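Local coordinates for protein ribulose-bisphosphate carboxylase (Alicyclobacillus acidocaldarius subsp. acidocaldarius, PDB 4NAS) that belongs to the ribulose-bisphosphate carboxylase large-chain family, joining an N-terminal domain to a TIM-barrel domain in a chain that assembles with a second copy of itself, at residues D105-L113 with Y275-I286; L333-Y341 with F352-G363. All coordinates share one frame; numbering follows the deposited sequence.

Contact 1: D105-L113 with Y275-I286; sequences DGEIRLERL and YGSPNYGIAADI
Leu110 and Ile282 pair in a short parallel bridge: Leu110 N donates to Gly281 O at 2.9 Å, and Ala283 N donates to Leu110 O at 2.9 Å, so one strand residue is held on both sides of Ile282. One step earlier a water stands in for a direct bond, accepting from Gly281 N and donating to Ile108 O.

Arg109 does most of the side-chain work. Its CG stands opposite the backbone N (chi1 180°), and the extended chain carries the guanidinium into a curl of carbonyls. NE donates to Tyr280 O at 3.1 Å; this oxygen lies in the guanidinium plane, although NE sits 46° out of the carbonyl plane. NE also makes a weak bond to Ser277 O. NH2 donates to Tyr275 O at 3.0 Å and to a water that also accepts from Ala284 N. NH1 forms a salt bridge with Glu111 OE2, 2.9 Å away on the same strand. With Ala283 over one face, these bonds fix the rotation of the group. Ser277 OG accepts from Asn279 N, an ST turn, and from Tyr280 N as well, an ST motif.

At one end the Tyr280 ring lies against Glu107, with CE2 3.5 Å from Glu107 CA and Glu107 CG over the rim of one face. At the other, Ile286 crosses two leucines at about right angles, its CD1 meeting Leu110 CG at 4.2 Å and its CG2 meeting Leu113 CD1.

The result is a strand addition between domains: the short, weakly bonded strand 281-282, from the barrel domain's family region, is added to the edge of the N-terminal domain's mixed sheet within this chain.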
loop_
_atom_site.group_PDB
_atom_site.type_symbol
_atom_site.label_atom_id
_atom_site.label_comp_id
_atom_site.label_asym_id
_atom_site.label_seq_id
_atom_site.Cartn_x
_atom_site.Cartn_y
_atom_site.Cartn_z
ATOM N N ASP B 105 -14.477 4.086 5.661
ATOM C CA ASP B 105 -15.849 4.480 5.981
ATOM C C ASP B 105 -16.866 3.457 5.505
ATOM O O ASP B 105 -17.789 3.800 4.772
ATOM C CB ASP B 105 -16.186 5.868 5.408
ATOM C CG ASP B 105 -15.434 6.996 6.117
ATOM O OD1 ASP B 105 -14.813 6.725 7.171
ATOM O OD2 ASP B 105 -15.463 8.147 5.623
ATOM N N GLY B 106 -16.681 2.214 5.935
ATOM C CA GLY B 106 -17.560 1.111 5.583
ATOM C C GLY B 106 -17.497 0.651 4.138
ATOM O O GLY B 106 -16.432 0.584 3.516
ATOM N N GLU B 107 -18.656 0.320 3.578
ATOM C CA GLU B 107 -18.690 -0.159 2.193
ATOM C C GLU B 107 -18.548 0.975 1.188
ATOM O O GLU B 107 -19.521 1.628 0.845
ATOM C CB GLU B 107 -19.977 -0.934 1.927
ATOM C CG GLU B 107 -20.036 -1.519 0.526
ATOM C CD GLU B 107 -21.184 -2.481 0.352
ATOM O OE1 GLU B 107 -21.742 -2.920 1.382
ATOM O OE2 GLU B 107 -21.522 -2.782 -0.819
ATOM N N ILE B 108 -17.328 1.209 0.712
ATOM C CA ILE B 108 -17.070 2.293 -0.232
ATOM C C ILE B 108 -15.849 1.889 -1.055
ATOM O O ILE B 108 -14.963 1.237 -0.528
ATOM C CB ILE B 108 -16.773 3.630 0.499
ATOM C CG1 ILE B 108 -16.605 4.765 -0.499
ATOM C CG2 ILE B 108 -15.526 3.525 1.449
ATOM C CD1 ILE B 108 -16.719 6.141 0.162
ATOM N N ARG B 109 -15.824 2.264 -2.326
ATOM C CA ARG B 109 -14.748 1.853 -3.229
ATOM C C ARG B 109 -14.441 2.953 -4.222
ATOM O O ARG B 109 -15.357 3.519 -4.842
ATOM C CB ARG B 109 -15.182 0.572 -3.962
ATOM C CG ARG B 109 -14.206 -0.015 -4.958
ATOM C CD ARG B 109 -14.829 -1.277 -5.602
ATOM N NE ARG B 109 -13.824 -2.264 -5.987
ATOM C CZ ARG B 109 -13.442 -2.503 -7.230
ATOM N NH1 ARG B 109 -13.977 -1.831 -8.240
ATOM N NH2 ARG B 109 -12.516 -3.419 -7.463
ATOM N N LEU B 110 -13.156 3.250 -4.398
ATOM C CA LEU B 110 -12.732 4.250 -5.381
ATOM C C LEU B 110 -12.705 3.664 -6.800
ATOM O O LEU B 110 -11.938 2.720 -7.087
ATOM C CB LEU B 110 -11.356 4.810 -4.988
ATOM C CG LEU B 110 -10.720 5.821 -5.948
ATOM C CD1 LEU B 110 -11.552 7.104 -6.036
ATOM C CD2 LEU B 110 -9.313 6.131 -5.435
ATOM N N GLU B 111 -13.536 4.236 -7.672
ATOM C CA GLU B 111 -13.846 3.685 -8.992
ATOM C C GLU B 111 -13.151 4.433 -10.116
ATOM O O GLU B 111 -12.825 3.861 -11.161
ATOM C CB GLU B 111 -15.355 3.790 -9.253
ATOM C CG GLU B 111 -16.233 2.934 -8.351
ATOM C CD GLU B 111 -16.278 1.490 -8.798
ATOM O OE1 GLU B 111 -17.311 1.079 -9.371
ATOM O OE2 GLU B 111 -15.278 0.772 -8.588
ATOM N N ARG B 112 -12.972 5.731 -9.924
ATOM C CA ARG B 112 -12.433 6.565 -10.985
ATOM C C ARG B 112 -11.704 7.782 -10.427
ATOM O O ARG B 112 -12.124 8.388 -9.420
ATOM C CB ARG B 112 -13.539 7.006 -11.954
ATOM C CG ARG B 112 -13.010 7.803 -13.160
ATOM C CD ARG B 112 -14.118 8.324 -14.084
ATOM N NE ARG B 112 -13.544 8.879 -15.311
ATOM C CZ ARG B 112 -14.247 9.452 -16.281
ATOM N NH1 ARG B 112 -15.558 9.571 -16.166
ATOM N NH2 ARG B 112 -13.634 9.920 -17.364
ATOM N N LEU B 113 -10.588 8.110 -11.073
ATOM C CA LEU B 113 -9.875 9.355 -10.803
ATOM C C LEU B 113 -9.709 10.132 -12.089
ATOM O O LEU B 113 -9.039 9.684 -13.029
ATOM C CB LEU B 113 -8.501 9.077 -10.207
ATOM C CG LEU B 113 -8.472 8.598 -8.760
ATOM C CD1 LEU B 113 -7.022 8.236 -8.393
ATOM C CD2 LEU B 113 -9.032 9.628 -7.772
ATOM N N TYR B 275 -7.893 -4.505 -4.851
ATOM C CA TYR B 275 -8.953 -4.509 -5.866
ATOM C C TYR B 275 -9.852 -5.744 -5.904
ATOM O O TYR B 275 -10.869 -5.758 -6.602
ATOM C CB TYR B 275 -8.351 -4.231 -7.247
ATOM C CG TYR B 275 -7.567 -5.396 -7.837
ATOM C CD1 TYR B 275 -8.224 -6.553 -8.234
ATOM C CD2 TYR B 275 -6.186 -5.331 -8.022
ATOM C CE1 TYR B 275 -7.548 -7.629 -8.745
ATOM C CE2 TYR B 275 -5.499 -6.409 -8.572
ATOM C CZ TYR B 275 -6.204 -7.552 -8.923
ATOM O OH TYR B 275 -5.615 -8.655 -9.471
ATOM N N GLY B 276 -9.469 -6.782 -5.175
ATOM C CA GLY B 276 -10.143 -8.067 -5.251
ATOM C C GLY B 276 -11.630 -8.058 -4.963
ATOM O O GLY B 276 -12.427 -8.746 -5.618
ATOM N N SER B 277 -12.013 -7.266 -3.975
ATOM C CA SER B 277 -13.402 -7.190 -3.587
ATOM C C SER B 277 -14.193 -6.323 -4.570
ATOM O O SER B 277 -13.710 -5.295 -5.031
ATOM C CB SER B 277 -13.516 -6.600 -2.187
ATOM O OG SER B 277 -14.726 -5.884 -2.056
ATOM N N PRO B 278 -15.429 -6.727 -4.882
ATOM C CA PRO B 278 -16.238 -5.879 -5.758
ATOM C C PRO B 278 -16.792 -4.623 -5.073
ATOM O O PRO B 278 -17.227 -3.730 -5.779
ATOM C CB PRO B 278 -17.385 -6.810 -6.185
ATOM C CG PRO B 278 -17.469 -7.826 -5.119
ATOM C CD PRO B 278 -16.048 -8.039 -4.650
ATOM N N ASN B 279 -16.758 -4.553 -3.744
ATOM C CA ASN B 279 -17.457 -3.501 -3.009
ATOM C C ASN B 279 -16.572 -2.634 -2.116
ATOM O O ASN B 279 -17.045 -1.650 -1.539
ATOM C CB ASN B 279 -18.563 -4.102 -2.143
ATOM C CG ASN B 279 -19.567 -4.893 -2.946
ATOM O OD1 ASN B 279 -19.940 -4.516 -4.057
ATOM N ND2 ASN B 279 -20.007 -6.006 -2.389
ATOM N N TYR B 280 -15.303 -3.009 -1.991
ATOM C CA TYR B 280 -14.351 -2.251 -1.181
ATOM C C TYR B 280 -13.080 -1.994 -1.990
ATOM O O TYR B 280 -12.873 -2.620 -3.037
ATOM C CB TYR B 280 -14.003 -3.025 0.098
ATOM C CG TYR B 280 -15.169 -3.236 1.057
ATOM C CD1 TYR B 280 -16.081 -4.262 0.858
ATOM C CD2 TYR B 280 -15.335 -2.420 2.168
ATOM C CE1 TYR B 280 -17.135 -4.464 1.736
ATOM C CE2 TYR B 280 -16.393 -2.611 3.055
ATOM C CZ TYR B 280 -17.282 -3.639 2.829
ATOM O OH TYR B 280 -18.325 -3.841 3.691
ATOM N N GLY B 281 -12.235 -1.083 -1.500
ATOM C CA GLY B 281 -10.923 -0.843 -2.091
ATOM C C GLY B 281 -10.851 0.128 -3.256
ATOM O O GLY B 281 -11.627 1.073 -3.352
ATOM N N ILE B 282 -9.908 -0.125 -4.160
ATOM C CA ILE B 282 -9.654 0.720 -5.309
ATOM C C ILE B 282 -9.698 -0.148 -6.558
ATOM O O ILE B 282 -9.108 -1.222 -6.557
ATOM C CB ILE B 282 -8.236 1.321 -5.215
ATOM C CG1 ILE B 282 -8.045 2.071 -3.901
ATOM C CG2 ILE B 282 -7.965 2.248 -6.378
ATOM C CD1 ILE B 282 -6.640 2.549 -3.702
ATOM N N ALA B 283 -10.368 0.313 -7.620
ATOM C CA ALA B 283 -10.476 -0.450 -8.874
ATOM C C ALA B 283 -9.129 -0.889 -9.456
ATOM O O ALA B 283 -8.147 -0.140 -9.434
ATOM C CB ALA B 283 -11.253 0.339 -9.916
ATOM N N ALA B 284 -9.098 -2.088 -10.020
ATOM C CA ALA B 284 -7.851 -2.611 -10.557
ATOM C C ALA B 284 -7.255 -1.760 -11.660
ATOM O O ALA B 284 -6.051 -1.694 -11.770
ATOM C CB ALA B 284 -8.003 -4.046 -11.015
ATOM N N ASP B 285 -8.071 -1.077 -12.463
ATOM C CA ASP B 285 -7.490 -0.288 -13.543
ATOM C C ASP B 285 -6.721 0.927 -13.018
ATOM O O ASP B 285 -5.825 1.460 -13.690
ATOM C CB ASP B 285 -8.547 0.135 -14.563
ATOM C CG ASP B 285 -9.620 0.993 -13.945
ATOM O OD1 ASP B 285 -10.354 0.466 -13.082
ATOM O OD2 ASP B 285 -9.718 2.182 -14.308
ATOM N N ILE B 286 -7.080 1.380 -11.824
ATOM C CA ILE B 286 -6.394 2.509 -11.228
ATOM C C ILE B 286 -5.080 1.978 -10.662
ATOM O O ILE B 286 -4.010 2.508 -10.944
ATOM C CB ILE B 286 -7.250 3.177 -10.116
ATOM C CG1 ILE B 286 -8.512 3.812 -10.712
ATOM C CG2 ILE B 286 -6.409 4.208 -9.278
ATOM C CD1 ILE B 286 -9.525 4.274 -9.629
HETATM O O HOH W 1 -12.620 0.532 1.058
HETATM O O HOH W 2 -11.758 -3.322 -10.342
HETATM O O HOH W 3 -12.689 1.393 -12.729
HETATM O O HOH W 4 -11.269 4.008 -13.399
#

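Contact 2: L333-Y341 with F352-G363; sequences LPAPSAGIY and FGVDLVLNAGGG
Pro334 and Val357 carry the backbone pairing of two barrel strands running nearly parallel, 21° apart: Val357 N donates to Pro334 O at 3.0 Å, almost straight. This end is tightly packed. The Phe352 ring slides past both prolines, its CE2 3.8 Å from Pro336 CG and its CD1 next to Pro334 CG. Leu356 crosses Pro336 at about a right angle, bringing CD1 to within 3.7 Å of Pro336 CD. Ala335 CB meets Val357 CB at 3.8 Å, and Leu333 CD2 rests on the backbone between Asp355 and Leu356. Asp355 itself turns its carboxylate to Arg134 in a salt bridge.

Further along, the strands are joined by side chain and water. Asn359 has CG anti to N (chi1 -172°), which sends its amide across to the other strand; ND2 donates to Ala335 O at 3.2 Å, nearly straight but 56° out of that carbonyl plane. One water donates to Pro336 O and Val357 O and accepts from Asn359 N, satisfying three backbone atoms.

The far end is looser. Ile340 CG1 still presses on Asn359 O at 3.5 Å, and a second water links that oxygen to Ala338 N. Beyond it, the Tyr341 ring lies oblique against Gly362, which is exposed, and Gly363, with CD1 3.8 Å from Gly363 CA; Trp408 stacks on the same ring.

Pro336 has no N-H to give Val357 O, and a water fills the place of the direct bonds, while the Asn359 amide adds a tie of its own to Ala335 O. The Asn359 side chain, about 8 Å from a bound calcium ion, ties the two strands together there.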
loop_
_atom_site.group_PDB
_atom_site.type_symbol
_atom_site.label_atom_id
_atom_site.label_comp_id
_atom_site.label_asym_id
_atom_site.label_seq_id
_atom_site.Cartn_x
_atom_site.Cartn_y
_atom_site.Cartn_z
ATOM N N LEU B 333 3.902 -0.741 -22.140
ATOM C CA LEU B 333 3.669 -2.052 -22.742
ATOM C C LEU B 333 2.890 -2.935 -21.782
ATOM O O LEU B 333 3.305 -3.126 -20.650
ATOM C CB LEU B 333 5.010 -2.740 -23.070
ATOM C CG LEU B 333 5.743 -2.410 -24.367
ATOM C CD1 LEU B 333 7.206 -2.867 -24.265
ATOM C CD2 LEU B 333 5.054 -3.100 -25.545
ATOM N N PRO B 334 1.747 -3.461 -22.220
ATOM C CA PRO B 334 1.013 -4.419 -21.386
ATOM C C PRO B 334 1.598 -5.827 -21.459
ATOM O O PRO B 334 1.957 -6.338 -22.551
ATOM C CB PRO B 334 -0.400 -4.394 -21.977
ATOM C CG PRO B 334 -0.209 -3.943 -23.389
ATOM C CD PRO B 334 0.990 -3.047 -23.413
ATOM N N ALA B 335 1.706 -6.454 -20.296
ATOM C CA ALA B 335 2.212 -7.820 -20.208
ATOM C C ALA B 335 1.202 -8.694 -19.446
ATOM O O ALA B 335 1.398 -9.005 -18.263
ATOM C CB ALA B 335 3.556 -7.824 -19.518
ATOM N N PRO B 336 0.092 -9.050 -20.109
ATOM C CA PRO B 336 -0.968 -9.777 -19.410
ATOM C C PRO B 336 -0.510 -11.193 -19.073
ATOM O O PRO B 336 0.177 -11.848 -19.872
ATOM C CB PRO B 336 -2.134 -9.744 -20.406
ATOM C CG PRO B 336 -1.488 -9.536 -21.748
ATOM C CD PRO B 336 -0.263 -8.734 -21.506
ATOM N N SER B 337 -0.869 -11.644 -17.877
ATOM C CA SER B 337 -0.319 -12.868 -17.326
ATOM C C SER B 337 -1.411 -13.927 -17.164
ATOM O O SER B 337 -2.601 -13.589 -17.060
ATOM C CB SER B 337 0.356 -12.580 -15.974
ATOM O OG SER B 337 -0.590 -12.171 -14.981
ATOM N N ALA B 338 -0.979 -15.192 -17.146
ATOM C CA ALA B 338 -1.841 -16.383 -17.000
ATOM C C ALA B 338 -2.593 -16.823 -18.263
ATOM O O ALA B 338 -3.213 -16.023 -18.954
ATOM C CB ALA B 338 -2.788 -16.271 -15.797
ATOM N N GLY B 339 -2.513 -18.115 -18.574
ATOM C CA GLY B 339 -3.208 -18.630 -19.737
ATOM C C GLY B 339 -2.542 -18.228 -21.040
ATOM O O GLY B 339 -3.158 -18.272 -22.098
ATOM N N ILE B 340 -1.277 -17.831 -20.967
ATOM C CA ILE B 340 -0.546 -17.403 -22.150
ATOM C C ILE B 340 0.168 -18.599 -22.802
ATOM O O ILE B 340 1.175 -19.060 -22.287
ATOM C CB ILE B 340 0.504 -16.346 -21.774
ATOM C CG1 ILE B 340 -0.140 -15.221 -20.951
ATOM C CG2 ILE B 340 1.227 -15.820 -23.018
ATOM C CD1 ILE B 340 -1.269 -14.445 -21.671
ATOM N N TYR B 341 -0.365 -19.082 -23.927
ATOM C CA TYR B 341 0.245 -20.159 -24.719
ATOM C C TYR B 341 0.254 -19.825 -26.208
ATOM O O TYR B 341 -0.528 -18.972 -26.651
ATOM C CB TYR B 341 -0.533 -21.440 -24.502
ATOM C CG TYR B 341 -0.698 -21.767 -23.050
ATOM C CD1 TYR B 341 0.366 -22.275 -22.314
ATOM C CD2 TYR B 341 -1.906 -21.545 -22.402
ATOM C CE1 TYR B 341 0.221 -22.583 -20.982
ATOM C CE2 TYR B 341 -2.056 -21.838 -21.071
ATOM C CZ TYR B 341 -0.994 -22.362 -20.361
ATOM O OH TYR B 341 -1.141 -22.666 -19.018
ATOM N N PHE B 352 -4.472 -6.948 -28.328
ATOM C CA PHE B 352 -3.503 -5.904 -27.973
ATOM C C PHE B 352 -2.706 -5.292 -29.130
ATOM O O PHE B 352 -2.103 -4.229 -28.975
ATOM C CB PHE B 352 -2.531 -6.424 -26.908
ATOM C CG PHE B 352 -3.197 -6.857 -25.628
ATOM C CD1 PHE B 352 -3.450 -5.953 -24.619
ATOM C CD2 PHE B 352 -3.539 -8.188 -25.430
ATOM C CE1 PHE B 352 -4.062 -6.350 -23.435
ATOM C CE2 PHE B 352 -4.147 -8.600 -24.256
ATOM C CZ PHE B 352 -4.408 -7.676 -23.251
ATOM N N GLY B 353 -2.694 -5.954 -30.281
ATOM C CA GLY B 353 -1.849 -5.516 -31.384
ATOM C C GLY B 353 -0.417 -5.999 -31.189
ATOM O O GLY B 353 -0.182 -6.903 -30.382
ATOM N N VAL B 354 0.540 -5.404 -31.902
ATOM C CA VAL B 354 1.931 -5.833 -31.775
ATOM C C VAL B 354 2.621 -5.317 -30.500
ATOM O O VAL B 354 3.592 -5.929 -30.045
ATOM C CB VAL B 354 2.791 -5.457 -33.009
ATOM C CG1 VAL B 354 2.271 -6.155 -34.273
ATOM C CG2 VAL B 354 2.822 -3.963 -33.209
ATOM N N ASP B 355 2.124 -4.207 -29.938
ATOM C CA ASP B 355 2.698 -3.610 -28.714
ATOM C C ASP B 355 2.276 -4.381 -27.470
ATOM O O ASP B 355 1.387 -3.980 -26.714
ATOM C CB ASP B 355 2.337 -2.136 -28.577
ATOM C CG ASP B 355 3.112 -1.252 -29.547
ATOM O OD1 ASP B 355 4.065 -1.740 -30.195
ATOM O OD2 ASP B 355 2.759 -0.066 -29.654
ATOM N N LEU B 356 2.939 -5.504 -27.270
ATOM C CA LEU B 356 2.481 -6.498 -26.332
ATOM C C LEU B 356 3.710 -7.256 -25.874
ATOM O O LEU B 356 4.646 -7.453 -26.652
ATOM C CB LEU B 356 1.514 -7.442 -27.050
ATOM C CG LEU B 356 1.059 -8.727 -26.360
ATOM C CD1 LEU B 356 0.170 -8.390 -25.168
ATOM C CD2 LEU B 356 0.341 -9.641 -27.351
ATOM N N VAL B 357 3.731 -7.655 -24.609
ATOM C CA VAL B 357 4.727 -8.617 -24.163
ATOM C C VAL B 357 4.018 -9.943 -23.931
ATOM O O VAL B 357 3.057 -9.997 -23.162
ATOM C CB VAL B 357 5.408 -8.186 -22.870
ATOM C CG1 VAL B 357 6.419 -9.253 -22.427
ATOM C CG2 VAL B 357 6.094 -6.813 -23.051
ATOM N N LEU B 358 4.468 -10.999 -24.619
ATOM C CA LEU B 358 3.970 -12.338 -24.354
ATOM C C LEU B 358 4.632 -12.812 -23.063
ATOM O O LEU B 358 5.812 -13.155 -23.029
ATOM C CB LEU B 358 4.208 -13.302 -25.540
ATOM C CG LEU B 358 3.453 -12.928 -26.823
ATOM C CD1 LEU B 358 4.057 -13.605 -28.052
ATOM C CD2 LEU B 358 1.958 -13.231 -26.709
ATOM N N ASN B 359 3.848 -12.760 -21.991
ATOM C CA ASN B 359 4.316 -13.010 -20.640
ATOM C C ASN B 359 4.135 -14.491 -20.341
ATOM O O ASN B 359 3.131 -14.902 -19.768
ATOM C CB ASN B 359 3.483 -12.143 -19.680
ATOM C CG ASN B 359 3.996 -12.154 -18.259
ATOM O OD1 ASN B 359 4.889 -12.916 -17.920
ATOM N ND2 ASN B 359 3.405 -11.314 -17.406
ATOM N N ALA B 360 5.098 -15.302 -20.765
ATOM C CA ALA B 360 4.964 -16.741 -20.620
ATOM C C ALA B 360 5.663 -17.280 -19.367
ATOM O O ALA B 360 6.747 -16.835 -19.006
ATOM C CB ALA B 360 5.492 -17.429 -21.856
ATOM N N GLY B 361 5.039 -18.250 -18.714
ATOM C CA GLY B 361 5.661 -18.932 -17.592
ATOM C C GLY B 361 5.602 -20.433 -17.791
ATOM O O GLY B 361 6.556 -21.045 -18.283
ATOM N N GLY B 362 4.471 -21.026 -17.410
ATOM C CA GLY B 362 4.210 -22.424 -17.706
ATOM C C GLY B 362 4.208 -22.660 -19.203
ATOM O O GLY B 362 4.469 -23.772 -19.660
ATOM N N GLY B 363 3.920 -21.612 -19.971
ATOM C CA GLY B 363 3.968 -21.699 -21.421
ATOM C C GLY B 363 5.350 -22.050 -21.945
ATOM O O GLY B 363 5.499 -22.726 -22.970
HETATM O O HOH W 5 1.240 -11.761 -22.346
HETATM O O HOH W 6 1.738 -15.787 -17.752
#

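How the contacts relate
Contact 1 closes before contact 2 opens along the chain; their centres lie 26 Å apart and their nearest atoms about 8 Å, so they do not touch. Helix 284-295, which starts within contact 1, leads into strand 299-303, and that strand lies beside strand 333-337 of contact 2. The route from one to the other therefore runs through consecutive elements of the barrel. Their roles differ: contact 1 joins the sheet of the N-terminal domain to the barrel and borders the second subunit, whereas contact 2 lies wholly within the barrel, between neighbouring strands. One ties domains together; the other helps close the barrel itself.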